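Local coordinates for ribosomal RNA processing protein 6 (Trypanosoma brucei brucei, PDB 4NLC), which probably degrades and processes RNA as a 3'-5' exoribonuclease of the exosome component 10/RRP6 family, this chain being its catalytic core with exonuclease and HRDC domains, at residues L71-T76 with D120-C125; V95-H100 with G107-M112. The protein carries 1 engineered substitution. All blocks are in the same frame, centred on the assembly; numbering follows the deposited sequence.

Contact 1 of 2, residues L71-T76 with D120-C125; sequences LTFVDT and DFIVDC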
# COMPACT_ATOMS: atom_id res chain seq x y z
N LEU A 71 -9.74 -21.59 -7.07
CA LEU A 71 -8.84 -20.67 -6.37
C LEU A 71 -7.42 -21.24 -6.50
O LEU A 71 -7.19 -22.40 -6.15
CB LEU A 71 -9.23 -20.52 -4.89
CG LEU A 71 -8.25 -19.75 -3.98
CD1 LEU A 71 -8.01 -18.29 -4.44
CD2 LEU A 71 -8.72 -19.78 -2.53
N THR A 72 -6.49 -20.43 -7.03
CA THR A 72 -5.09 -20.85 -7.17
C THR A 72 -4.18 -19.94 -6.36
O THR A 72 -4.31 -18.71 -6.42
CB THR A 72 -4.69 -20.94 -8.65
OG1 THR A 72 -5.61 -21.79 -9.33
CG2 THR A 72 -3.22 -21.42 -8.86
N PHE A 73 -3.29 -20.55 -5.58
CA PHE A 73 -2.31 -19.84 -4.78
C PHE A 73 -1.02 -19.87 -5.57
O PHE A 73 -0.52 -20.94 -5.87
CB PHE A 73 -2.16 -20.45 -3.37
CG PHE A 73 -1.17 -19.66 -2.53
CD1 PHE A 73 -1.52 -18.42 -2.01
CD2 PHE A 73 0.10 -20.15 -2.29
CE1 PHE A 73 -0.59 -17.67 -1.27
CE2 PHE A 73 1.03 -19.40 -1.54
CZ PHE A 73 0.67 -18.16 -1.05
N VAL A 74 -0.52 -18.69 -5.97
CA VAL A 74 0.65 -18.54 -6.84
C VAL A 74 1.84 -18.08 -6.01
O VAL A 74 1.80 -16.99 -5.42
CB VAL A 74 0.34 -17.56 -8.02
CG1 VAL A 74 1.60 -17.24 -8.82
CG2 VAL A 74 -0.79 -18.07 -8.92
N ASP A 75 2.92 -18.90 -5.97
CA ASP A 75 4.08 -18.53 -5.19
C ASP A 75 5.40 -18.93 -5.84
O ASP A 75 6.44 -18.90 -5.17
CB ASP A 75 3.99 -19.03 -3.72
CG ASP A 75 4.06 -20.53 -3.49
OD1 ASP A 75 3.90 -21.30 -4.47
OD2 ASP A 75 4.21 -20.94 -2.30
N THR A 76 5.38 -19.23 -7.15
CA THR A 76 6.62 -19.49 -7.93
C THR A 76 6.58 -18.64 -9.20
O THR A 76 5.49 -18.17 -9.57
CB THR A 76 6.84 -20.98 -8.26
OG1 THR A 76 5.85 -21.42 -9.18
CG2 THR A 76 6.87 -21.86 -7.04
N ASP A 120 -10.39 -17.25 -9.28
CA ASP A 120 -9.67 -16.38 -8.37
C ASP A 120 -8.21 -16.82 -8.25
O ASP A 120 -7.91 -18.00 -8.39
CB ASP A 120 -10.35 -16.41 -6.98
CG ASP A 120 -11.79 -15.93 -6.95
OD1 ASP A 120 -12.15 -15.07 -7.79
OD2 ASP A 120 -12.55 -16.40 -6.09
N PHE A 121 -7.32 -15.86 -7.95
CA PHE A 121 -5.89 -16.09 -7.75
C PHE A 121 -5.42 -15.29 -6.55
O PHE A 121 -5.96 -14.23 -6.25
CB PHE A 121 -5.09 -15.67 -8.98
CG PHE A 121 -5.43 -16.44 -10.24
CD1 PHE A 121 -4.82 -17.66 -10.50
CD2 PHE A 121 -6.36 -15.94 -11.15
CE1 PHE A 121 -5.12 -18.38 -11.67
CE2 PHE A 121 -6.66 -16.65 -12.32
CZ PHE A 121 -6.02 -17.85 -12.58
N ILE A 122 -4.45 -15.85 -5.84
CA ILE A 122 -3.77 -15.19 -4.71
C ILE A 122 -2.31 -15.30 -5.02
O ILE A 122 -1.82 -16.42 -5.20
CB ILE A 122 -4.15 -15.71 -3.30
CG1 ILE A 122 -5.59 -15.32 -2.94
CG2 ILE A 122 -3.16 -15.19 -2.24
CD1 ILE A 122 -6.18 -16.10 -1.75
N VAL A 123 -1.64 -14.15 -5.17
CA VAL A 123 -0.23 -14.07 -5.50
C VAL A 123 0.64 -13.75 -4.29
O VAL A 123 0.47 -12.73 -3.65
CB VAL A 123 0.06 -13.11 -6.71
CG1 VAL A 123 1.55 -13.14 -7.09
CG2 VAL A 123 -0.79 -13.51 -7.90
N ASP A 124 1.63 -14.60 -4.04
CA ASP A 124 2.57 -14.35 -2.96
C ASP A 124 3.68 -13.39 -3.41
O ASP A 124 4.74 -13.82 -3.86
CB ASP A 124 3.09 -15.65 -2.34
CG ASP A 124 3.89 -15.44 -1.08
OD1 ASP A 124 4.40 -14.30 -0.88
OD2 ASP A 124 4.06 -16.40 -0.32
N CYS A 125 3.41 -12.08 -3.25
CA CYS A 125 4.25 -10.88 -3.46
C CYS A 125 5.55 -10.93 -2.74
O CYS A 125 6.38 -10.08 -3.02
CB CYS A 125 3.50 -9.64 -2.99
SG CYS A 125 2.16 -9.16 -4.05
O HOH W 1 -7.91 -20.38 -9.69
O HOH W 2 3.95 -19.05 -0.16
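Leu-71 begins the pairing by sending one methyl, CD1, across to the 120-123 strand, where it rests against Asp-120 CB and lies 3.9 Å from Ile-122 CD1. Thr-72 does most of the backbone work at this end. Its N donates to Asp-120 O at 3.1 Å, and that same oxygen accepts a second bond from a water that also binds Thr-72 OG1. Thr-72 O takes the N-H of Ile-122 (2.9 Å). On the other face of the sheet its CB runs alongside the Phe-121 ring, 3.8 Å from CD1.

Phe-73 returns to the Leu-71 face. With CG anti to the backbone N (chi1 -178°), the ring leans over the partner strand: its CD1 edge meets Ile-122 CG2 at 3.6 Å, and CZ reaches diagonally to Asp-124 CB. Ile-122 therefore has Leu-71 against its CD1 and Phe-73 against its CG2. The straightest bond of the ladder follows, Val-74 N to Ile-122 O at 2.7 Å with 177° at the hydrogen, and Val-74 O accepts Asp-124 N at 2.8 Å. Asp-75 packs CB against CB on Asp-124; one water donates to OD2 of both carboxylates, which probably eases their closeness, and Asp-124 OD2 also forms a salt bridge with Arg-209.

The result is a regular parallel ladder, with 71-74 as an outermost strand of the mixed sheet and 108-115 on the far side of 120-123. Helix 213-224 packs on the Leu-71 and Ile-122 face through Val-216, while helix 77-87, N-capped by Thr-76, lies against Val-74, Phe-121 and Val-123 on the other.

Contact 2 of 2, residues V95-H100 with G107-M112; sequences VDLEHH and GFTCLM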
# COMPACT_ATOMS: atom_id res chain seq x y z
N VAL A 95 -8.54 -6.51 -9.06
CA VAL A 95 -7.29 -6.57 -8.33
C VAL A 95 -7.42 -5.90 -6.95
O VAL A 95 -8.12 -4.89 -6.80
CB VAL A 95 -6.09 -5.97 -9.16
CG1 VAL A 95 -4.74 -6.25 -8.48
CG2 VAL A 95 -6.07 -6.47 -10.62
N ASP A 96 -6.71 -6.45 -5.97
CA ASP A 96 -6.53 -5.91 -4.63
C ASP A 96 -5.15 -6.33 -4.08
O ASP A 96 -4.50 -7.22 -4.63
CB ASP A 96 -7.68 -6.28 -3.67
CG ASP A 96 -7.73 -5.44 -2.38
OD1 ASP A 96 -7.19 -4.30 -2.38
OD2 ASP A 96 -8.33 -5.93 -1.39
N LEU A 97 -4.69 -5.65 -3.04
CA LEU A 97 -3.39 -5.94 -2.45
C LEU A 97 -3.51 -5.97 -0.94
O LEU A 97 -4.33 -5.24 -0.38
CB LEU A 97 -2.39 -4.79 -2.80
CG LEU A 97 -2.04 -4.46 -4.26
CD1 LEU A 97 -1.11 -3.25 -4.31
CD2 LEU A 97 -1.32 -5.59 -4.93
N GLU A 98 -2.66 -6.77 -0.27
CA GLU A 98 -2.52 -6.71 1.20
C GLU A 98 -1.11 -6.16 1.46
O GLU A 98 -0.20 -6.35 0.64
CB GLU A 98 -2.81 -8.04 1.90
CG GLU A 98 -4.20 -8.61 1.62
CD GLU A 98 -5.39 -7.77 2.03
OE1 GLU A 98 -5.24 -6.89 2.91
OE2 GLU A 98 -6.49 -8.00 1.48
N HIS A 99 -0.94 -5.43 2.55
CA HIS A 99 0.31 -4.69 2.81
C HIS A 99 0.77 -4.79 4.28
O HIS A 99 -0.00 -5.18 5.16
CB HIS A 99 0.02 -3.21 2.41
CG HIS A 99 1.17 -2.25 2.43
ND1 HIS A 99 1.39 -1.42 3.51
CD2 HIS A 99 2.04 -1.93 1.44
CE1 HIS A 99 2.43 -0.67 3.18
NE2 HIS A 99 2.87 -0.95 1.96
N HIS A 100 2.04 -4.45 4.54
CA HIS A 100 2.61 -4.43 5.89
C HIS A 100 3.35 -3.11 6.11
O HIS A 100 4.19 -2.73 5.30
CB HIS A 100 3.55 -5.64 6.15
CG HIS A 100 4.10 -5.63 7.56
ND1 HIS A 100 3.32 -6.03 8.64
CD2 HIS A 100 5.27 -5.15 8.02
CE1 HIS A 100 4.07 -5.83 9.71
NE2 HIS A 100 5.25 -5.31 9.40
N GLY A 107 7.29 0.35 4.23
CA GLY A 107 6.23 -0.64 4.14
C GLY A 107 6.43 -1.47 2.88
O GLY A 107 7.29 -1.15 2.05
N PHE A 108 5.68 -2.57 2.76
CA PHE A 108 5.79 -3.42 1.58
C PHE A 108 4.52 -4.20 1.32
O PHE A 108 3.84 -4.63 2.24
CB PHE A 108 7.05 -4.35 1.63
CG PHE A 108 7.18 -5.24 2.84
CD1 PHE A 108 6.48 -6.44 2.92
CD2 PHE A 108 8.03 -4.90 3.89
CE1 PHE A 108 6.61 -7.27 4.05
CE2 PHE A 108 8.14 -5.71 5.02
CZ PHE A 108 7.44 -6.90 5.09
N THR A 109 4.26 -4.47 0.04
CA THR A 109 3.13 -5.29 -0.36
C THR A 109 3.40 -6.76 -0.01
O THR A 109 4.46 -7.30 -0.34
CB THR A 109 2.82 -5.10 -1.83
OG1 THR A 109 2.75 -3.69 -2.08
CG2 THR A 109 1.50 -5.77 -2.24
N CYS A 110 2.41 -7.40 0.62
CA CYS A 110 2.48 -8.80 1.04
C CYS A 110 1.79 -9.81 0.12
O CYS A 110 2.23 -10.96 0.02
CB CYS A 110 1.93 -8.92 2.45
SG CYS A 110 3.00 -8.17 3.69
N LEU A 111 0.69 -9.40 -0.49
CA LEU A 111 -0.16 -10.28 -1.28
C LEU A 111 -0.90 -9.48 -2.31
O LEU A 111 -1.18 -8.30 -2.10
CB LEU A 111 -1.19 -10.87 -0.30
CG LEU A 111 -1.67 -12.29 -0.50
CD1 LEU A 111 -0.53 -13.30 -0.34
CD2 LEU A 111 -2.82 -12.58 0.48
N MET A 112 -1.18 -10.13 -3.45
CA MET A 112 -1.95 -9.53 -4.54
C MET A 112 -3.08 -10.53 -4.80
O MET A 112 -2.83 -11.73 -4.87
CB MET A 112 -1.10 -9.32 -5.81
CG MET A 112 -1.89 -8.79 -7.00
SD MET A 112 -0.90 -8.59 -8.51
CE MET A 112 -0.15 -7.03 -8.19
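Leu-97 and Met-112 lie side by side on one face of this antiparallel hairpin, Leu-97 CD2 touching Met-112 CE at 3.8 Å. Met-112 extends through chi2 and bends only at chi3 (-82°), which curls the methyl back to that branch. Thr-109 CG2 meets the same leucine.

A classic beta bulge interrupts the ladder: Cys-110 and Leu-111 both face Glu-98, whose O accepts a firm bond from Cys-110 N (2.8 Å) and a weak one from Leu-111 N. Beyond it, His-99 swings back over the partner strand, CG anti to its own N (chi1 -173°), and Phe-108 O sits above one ring face, 3.3 Å from CD2. NE2 is hydrogen-bonded to Lys-160 NZ, and Trp-157 stacks on the ring. His-100 and Phe-108 exchange backbone bonds, with His-100 CB over one face of the phenyl ring and the two rings inclined at 39°. Cys-110 SG packs on that CB, 3.6 Å away.

Asp-96 and Glu-98 instead direct their carboxylates off the hairpin, Glu-98 by its bend at chi2, to a cluster with Asp-154 and Asp-222. Four acids so close, with Tyr-218 touching Glu-98, match the DEDD-Y signature of this exonuclease family, consistent with a site for two divalent metal ions, and the hairpin supplies the first two acids.

In the fold
Contacts 1 and 2 have their centres 12 Å apart in one mixed sheet, where strands 71-74, 120-123, 108-115 and 92-100 lie next to one another in that order. Along the chain, contact 2 is nested inside the loop that contact 1 closes: strand 71-74 and helix 77-87 come first, then the hairpin, then strand 120-123 slots in between the hairpin and the edge strand 71-74. Val-123 N and Met-112 O, 2.7 Å apart, probably hydrogen-bond where the two contacts join. Helix 213-224 packs on both and brings Asp-222 to the hairpin. The RNase H-like exonuclease domain thus holds its probable catalytic hairpin inside the sheet, with contact 1 forming one border.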